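Local coordinates for nitroreductase family protein (Lactobacillus plantarum, PDB 4QLX) that reduces enone fatty acids, probably turning 10-oxo-11-octadecenoate into 10-oxooctadecanoate with NADH and FMN, in a pathway that saturates polyunsaturated fatty acids, at residues A[98-110]-A[121-133]. Sequence-based numbering, arbitrary orientation.
Sequences QSHYVYRDVWNKV and LDQILGTFLPLYE. With KTC (10-oxooctadecanoic acid), chain D.
Tyr103 is a knob that drives from helix 103-110 into a hole formed by Ile124, Leu125, Leu129 and Tyr132 of the nearly antiparallel helix 121-133. With CG anti to the backbone N (chi1 -169°), its ring extends toward the other helix, passing alongside Leu125 and Leu129. Leu129 CB lies over one face in a CH-pi contact, 4.2 Å from the ring centroid, while Leu125 CD2 meets the edge in plane, 3.8 Å from Tyr103 CE1. Flat and long, a tyrosine fills this slot and brings Tyr103 OH to 3.2 Å from Ile124 O. One turn on, Trp107 receives Ile124 CG2 over its five-membered ring; the broad indole spans from interface to lipid, Trp107 CH2 lying 3.4 Å from the 10-oxooctadecanoic acid C13. At the other end, the His100 and Tyr132 rings lie nearly parallel but slid apart, planes at 19°. One face of Tyr132 lies against the lipid's end, terminal carbon C over the ring centre, while its OH is hydrogen-bonded to Asp143 OD2; an alanine here would probably open a gap beside His100 and the lipid tail and leave Asp143 without this partner. Branched Leu129 sets CD1 on Tyr103 and CD2 over the Arg104 guanidinium. The helical hairpin follows strand 89-96 and leads into helix 137-161, whose Leu140 touches His100 and Tyr132; Phe79 of the second subunit meets Phe128 edge-to-face, and that subunit's Met77, lining the lipid pocket, packs on Phe128 and Leu131.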
# COMPACT_ATOMS: atom_id res chain seq x y z
N GLN A 98 -10.90 -16.87 -2.94
CA GLN A 98 -11.77 -17.40 -3.98
C GLN A 98 -12.13 -16.30 -4.97
O GLN A 98 -13.05 -16.45 -5.77
CB GLN A 98 -13.03 -18.02 -3.38
CG GLN A 98 -12.77 -19.29 -2.58
CD GLN A 98 -14.02 -19.80 -1.88
OE1 GLN A 98 -15.12 -19.29 -2.09
NE2 GLN A 98 -13.85 -20.79 -1.02
N SER A 99 -11.38 -15.20 -4.92
CA SER A 99 -11.69 -14.04 -5.77
C SER A 99 -11.54 -14.36 -7.26
O SER A 99 -12.17 -13.70 -8.11
CB SER A 99 -10.80 -12.85 -5.39
OG SER A 99 -9.46 -13.06 -5.81
N HIS A 100 -10.72 -15.36 -7.58
CA HIS A 100 -10.46 -15.71 -8.98
C HIS A 100 -11.58 -16.56 -9.58
O HIS A 100 -11.53 -16.90 -10.76
CB HIS A 100 -9.13 -16.47 -9.11
CG HIS A 100 -9.08 -17.72 -8.29
ND1 HIS A 100 -9.04 -17.70 -6.91
CD2 HIS A 100 -9.08 -19.02 -8.64
CE1 HIS A 100 -9.00 -18.94 -6.45
NE2 HIS A 100 -9.02 -19.76 -7.48
N TYR A 101 -12.58 -16.91 -8.78
CA TYR A 101 -13.71 -17.69 -9.27
C TYR A 101 -14.44 -16.94 -10.39
O TYR A 101 -15.03 -17.55 -11.27
CB TYR A 101 -14.68 -18.04 -8.13
CG TYR A 101 -14.22 -19.17 -7.21
CD1 TYR A 101 -12.96 -19.74 -7.34
CD2 TYR A 101 -15.06 -19.67 -6.22
CE1 TYR A 101 -12.54 -20.77 -6.50
CE2 TYR A 101 -14.65 -20.71 -5.38
CZ TYR A 101 -13.39 -21.25 -5.52
OH TYR A 101 -12.97 -22.28 -4.68
N VAL A 102 -14.39 -15.60 -10.36
CA VAL A 102 -15.10 -14.80 -11.36
C VAL A 102 -14.18 -14.27 -12.46
O VAL A 102 -14.61 -13.46 -13.29
CB VAL A 102 -15.82 -13.59 -10.72
CG1 VAL A 102 -16.97 -14.05 -9.85
CG2 VAL A 102 -14.85 -12.76 -9.92
N TYR A 103 -12.93 -14.74 -12.48
CA TYR A 103 -11.90 -14.22 -13.39
C TYR A 103 -12.41 -14.13 -14.83
O TYR A 103 -12.41 -13.06 -15.43
CB TYR A 103 -10.64 -15.10 -13.33
CG TYR A 103 -9.43 -14.51 -14.04
CD1 TYR A 103 -9.39 -14.36 -15.43
CD2 TYR A 103 -8.31 -14.14 -13.33
CE1 TYR A 103 -8.28 -13.83 -16.07
CE2 TYR A 103 -7.20 -13.61 -13.96
CZ TYR A 103 -7.19 -13.46 -15.33
OH TYR A 103 -6.08 -12.93 -15.94
N ARG A 104 -12.85 -15.26 -15.38
CA ARG A 104 -13.23 -15.33 -16.79
C ARG A 104 -14.39 -14.39 -17.14
O ARG A 104 -14.38 -13.75 -18.19
CB ARG A 104 -13.60 -16.76 -17.17
CG ARG A 104 -13.99 -16.93 -18.64
CD ARG A 104 -14.32 -18.37 -18.96
NE ARG A 104 -13.25 -19.28 -18.57
CZ ARG A 104 -12.19 -19.55 -19.33
NH1 ARG A 104 -12.06 -18.98 -20.52
NH2 ARG A 104 -11.27 -20.39 -18.89
N ASP A 105 -15.38 -14.29 -16.25
CA ASP A 105 -16.55 -13.45 -16.48
C ASP A 105 -16.18 -11.98 -16.44
O ASP A 105 -16.60 -11.18 -17.28
CB ASP A 105 -17.64 -13.74 -15.44
CG ASP A 105 -18.31 -15.07 -15.66
OD1 ASP A 105 -18.40 -15.51 -16.82
OD2 ASP A 105 -18.76 -15.68 -14.66
N VAL A 106 -15.39 -11.63 -15.43
CA VAL A 106 -14.90 -10.28 -15.23
C VAL A 106 -14.10 -9.72 -16.41
O VAL A 106 -14.35 -8.59 -16.86
CB VAL A 106 -14.05 -10.23 -13.95
CG1 VAL A 106 -12.90 -9.27 -14.08
CG2 VAL A 106 -14.93 -9.89 -12.75
N TRP A 107 -13.15 -10.48 -16.94
CA TRP A 107 -12.37 -9.97 -18.05
C TRP A 107 -13.16 -10.08 -19.37
O TRP A 107 -12.92 -9.33 -20.32
CB TRP A 107 -11.00 -10.67 -18.10
CG TRP A 107 -10.13 -10.05 -17.05
CD1 TRP A 107 -9.80 -10.58 -15.83
CD2 TRP A 107 -9.55 -8.74 -17.09
NE1 TRP A 107 -9.02 -9.68 -15.11
CE2 TRP A 107 -8.87 -8.54 -15.87
CE3 TRP A 107 -9.54 -7.72 -18.05
CZ2 TRP A 107 -8.17 -7.37 -15.59
CZ3 TRP A 107 -8.87 -6.55 -17.76
CH2 TRP A 107 -8.18 -6.39 -16.55
N ASN A 108 -14.16 -10.97 -19.42
CA ASN A 108 -15.07 -10.99 -20.56
C ASN A 108 -15.92 -9.71 -20.62
O ASN A 108 -16.28 -9.25 -21.70
CB ASN A 108 -15.98 -12.22 -20.53
CG ASN A 108 -15.29 -13.47 -21.02
OD1 ASN A 108 -14.33 -13.41 -21.79
ND2 ASN A 108 -15.77 -14.63 -20.57
N LYS A 109 -16.23 -9.15 -19.46
CA LYS A 109 -17.08 -7.96 -19.39
C LYS A 109 -16.32 -6.78 -19.99
O LYS A 109 -16.91 -5.95 -20.69
CB LYS A 109 -17.52 -7.66 -17.95
CG LYS A 109 -16.71 -6.55 -17.27
CD LYS A 109 -16.94 -6.47 -15.77
CE LYS A 109 -15.72 -5.83 -15.09
NZ LYS A 109 -14.42 -6.42 -15.49
N VAL A 110 -15.02 -6.72 -19.73
CA VAL A 110 -14.19 -5.66 -20.28
C VAL A 110 -14.20 -5.76 -21.80
O VAL A 110 -14.32 -4.75 -22.49
CB VAL A 110 -12.73 -5.72 -19.74
CG1 VAL A 110 -11.88 -4.59 -20.35
CG2 VAL A 110 -12.74 -5.61 -18.22
N LEU A 121 -7.97 -10.04 -24.76
CA LEU A 121 -8.69 -10.90 -23.83
C LEU A 121 -8.13 -12.32 -23.79
O LEU A 121 -7.99 -12.91 -22.72
CB LEU A 121 -10.18 -10.94 -24.20
CG LEU A 121 -11.01 -11.91 -23.38
CD1 LEU A 121 -11.26 -11.37 -21.98
CD2 LEU A 121 -12.33 -12.27 -24.07
N ASP A 122 -7.82 -12.86 -24.96
CA ASP A 122 -7.29 -14.22 -25.04
C ASP A 122 -5.91 -14.30 -24.39
O ASP A 122 -5.58 -15.31 -23.77
CB ASP A 122 -7.24 -14.69 -26.50
CG ASP A 122 -8.63 -14.87 -27.12
OD1 ASP A 122 -9.63 -14.90 -26.36
OD2 ASP A 122 -8.71 -14.99 -28.37
N GLN A 123 -5.11 -13.25 -24.52
CA GLN A 123 -3.80 -13.21 -23.86
C GLN A 123 -3.99 -13.23 -22.34
O GLN A 123 -3.33 -14.00 -21.63
CB GLN A 123 -3.00 -11.98 -24.31
CG GLN A 123 -2.68 -11.96 -25.84
CD GLN A 123 -2.05 -10.65 -26.32
OE1 GLN A 123 -1.89 -9.70 -25.55
NE2 GLN A 123 -1.68 -10.61 -27.61
N ILE A 124 -4.91 -12.40 -21.85
CA ILE A 124 -5.15 -12.27 -20.41
C ILE A 124 -5.68 -13.56 -19.80
O ILE A 124 -5.17 -14.02 -18.77
CB ILE A 124 -6.12 -11.11 -20.11
CG1 ILE A 124 -5.59 -9.80 -20.69
CG2 ILE A 124 -6.36 -10.97 -18.60
CD1 ILE A 124 -6.60 -8.67 -20.63
N LEU A 125 -6.69 -14.16 -20.43
CA LEU A 125 -7.25 -15.42 -19.95
C LEU A 125 -6.26 -16.56 -20.09
O LEU A 125 -6.11 -17.37 -19.17
CB LEU A 125 -8.55 -15.76 -20.70
CG LEU A 125 -9.74 -14.82 -20.55
CD1 LEU A 125 -10.83 -15.15 -21.56
CD2 LEU A 125 -10.30 -14.90 -19.14
N GLY A 126 -5.58 -16.63 -21.23
CA GLY A 126 -4.63 -17.71 -21.49
C GLY A 126 -3.46 -17.72 -20.53
O GLY A 126 -2.93 -18.77 -20.17
N THR A 127 -3.07 -16.54 -20.07
CA THR A 127 -1.83 -16.40 -19.32
C THR A 127 -1.98 -16.57 -17.82
O THR A 127 -1.22 -17.32 -17.19
CB THR A 127 -1.18 -15.04 -19.62
OG1 THR A 127 -0.84 -14.98 -21.01
CG2 THR A 127 0.08 -14.81 -18.76
N PHE A 128 -2.97 -15.90 -17.23
CA PHE A 128 -3.02 -15.83 -15.77
C PHE A 128 -4.09 -16.69 -15.13
O PHE A 128 -3.91 -17.14 -13.99
CB PHE A 128 -3.19 -14.37 -15.34
CG PHE A 128 -2.02 -13.51 -15.71
CD1 PHE A 128 -0.84 -13.59 -15.00
CD2 PHE A 128 -2.10 -12.64 -16.79
CE1 PHE A 128 0.25 -12.80 -15.35
CE2 PHE A 128 -1.02 -11.86 -17.15
CZ PHE A 128 0.15 -11.94 -16.43
N LEU A 129 -5.20 -16.93 -15.82
CA LEU A 129 -6.26 -17.76 -15.24
C LEU A 129 -5.77 -19.18 -14.88
O LEU A 129 -6.06 -19.66 -13.78
CB LEU A 129 -7.48 -17.83 -16.16
CG LEU A 129 -8.73 -18.51 -15.57
CD1 LEU A 129 -8.90 -18.16 -14.10
CD2 LEU A 129 -9.99 -18.14 -16.34
N PRO A 130 -5.00 -19.85 -15.78
CA PRO A 130 -4.50 -21.18 -15.41
C PRO A 130 -3.60 -21.19 -14.18
O PRO A 130 -3.56 -22.21 -13.48
CB PRO A 130 -3.69 -21.59 -16.64
CG PRO A 130 -4.26 -20.83 -17.75
CD PRO A 130 -4.66 -19.52 -17.18
N LEU A 131 -2.91 -20.09 -13.91
CA LEU A 131 -2.08 -19.99 -12.70
C LEU A 131 -2.93 -19.90 -11.44
O LEU A 131 -2.55 -20.40 -10.38
CB LEU A 131 -1.15 -18.79 -12.79
CG LEU A 131 0.21 -19.01 -13.48
CD1 LEU A 131 0.04 -19.52 -14.88
CD2 LEU A 131 1.01 -17.72 -13.47
N TYR A 132 -4.07 -19.22 -11.54
CA TYR A 132 -4.99 -19.13 -10.42
C TYR A 132 -5.68 -20.47 -10.23
O TYR A 132 -5.89 -20.93 -9.10
CB TYR A 132 -6.02 -18.02 -10.63
CG TYR A 132 -5.54 -16.64 -10.22
CD1 TYR A 132 -5.35 -16.32 -8.89
CD2 TYR A 132 -5.29 -15.66 -11.18
CE1 TYR A 132 -4.91 -15.06 -8.51
CE2 TYR A 132 -4.85 -14.42 -10.82
CZ TYR A 132 -4.66 -14.12 -9.48
OH TYR A 132 -4.22 -12.87 -9.13
N GLU A 133 -6.02 -21.12 -11.34
CA GLU A 133 -6.75 -22.37 -11.28
C GLU A 133 -5.92 -23.54 -10.75
O GLU A 133 -6.45 -24.44 -10.10
CB GLU A 133 -7.33 -22.71 -12.64
CG GLU A 133 -8.52 -21.83 -13.00
CD GLU A 133 -9.07 -22.13 -14.37
OE1 GLU A 133 -8.35 -22.77 -15.18
OE2 GLU A 133 -10.21 -21.72 -14.65
O1 KTC D . -3.80 -2.52 -21.52
C17 KTC D . -4.57 -3.34 -21.99
O KTC D . -4.70 -3.44 -23.32
C16 KTC D . -5.37 -4.24 -21.08
C15 KTC D . -4.56 -4.45 -19.82
C14 KTC D . -4.44 -5.93 -19.52
C13 KTC D . -5.20 -6.23 -18.24
C12 KTC D . -4.23 -6.62 -17.15
C11 KTC D . -3.96 -8.11 -17.19
C10 KTC D . -3.78 -8.61 -15.77
C9 KTC D . -2.31 -8.75 -15.44
C8 KTC D . -2.19 -9.02 -13.97
O2 KTC D . -2.73 -8.25 -13.17
C7 KTC D . -1.41 -10.22 -13.51
C6 KTC D . -1.30 -10.21 -12.00
C5 KTC D . -0.15 -11.09 -11.52
C4 KTC D . -0.66 -12.47 -11.15
C3 KTC D . 0.48 -13.37 -10.69
C2 KTC D . 0.05 -14.84 -10.75
C1 KTC D . -1.36 -15.00 -10.19
C KTC D . -1.80 -16.45 -10.11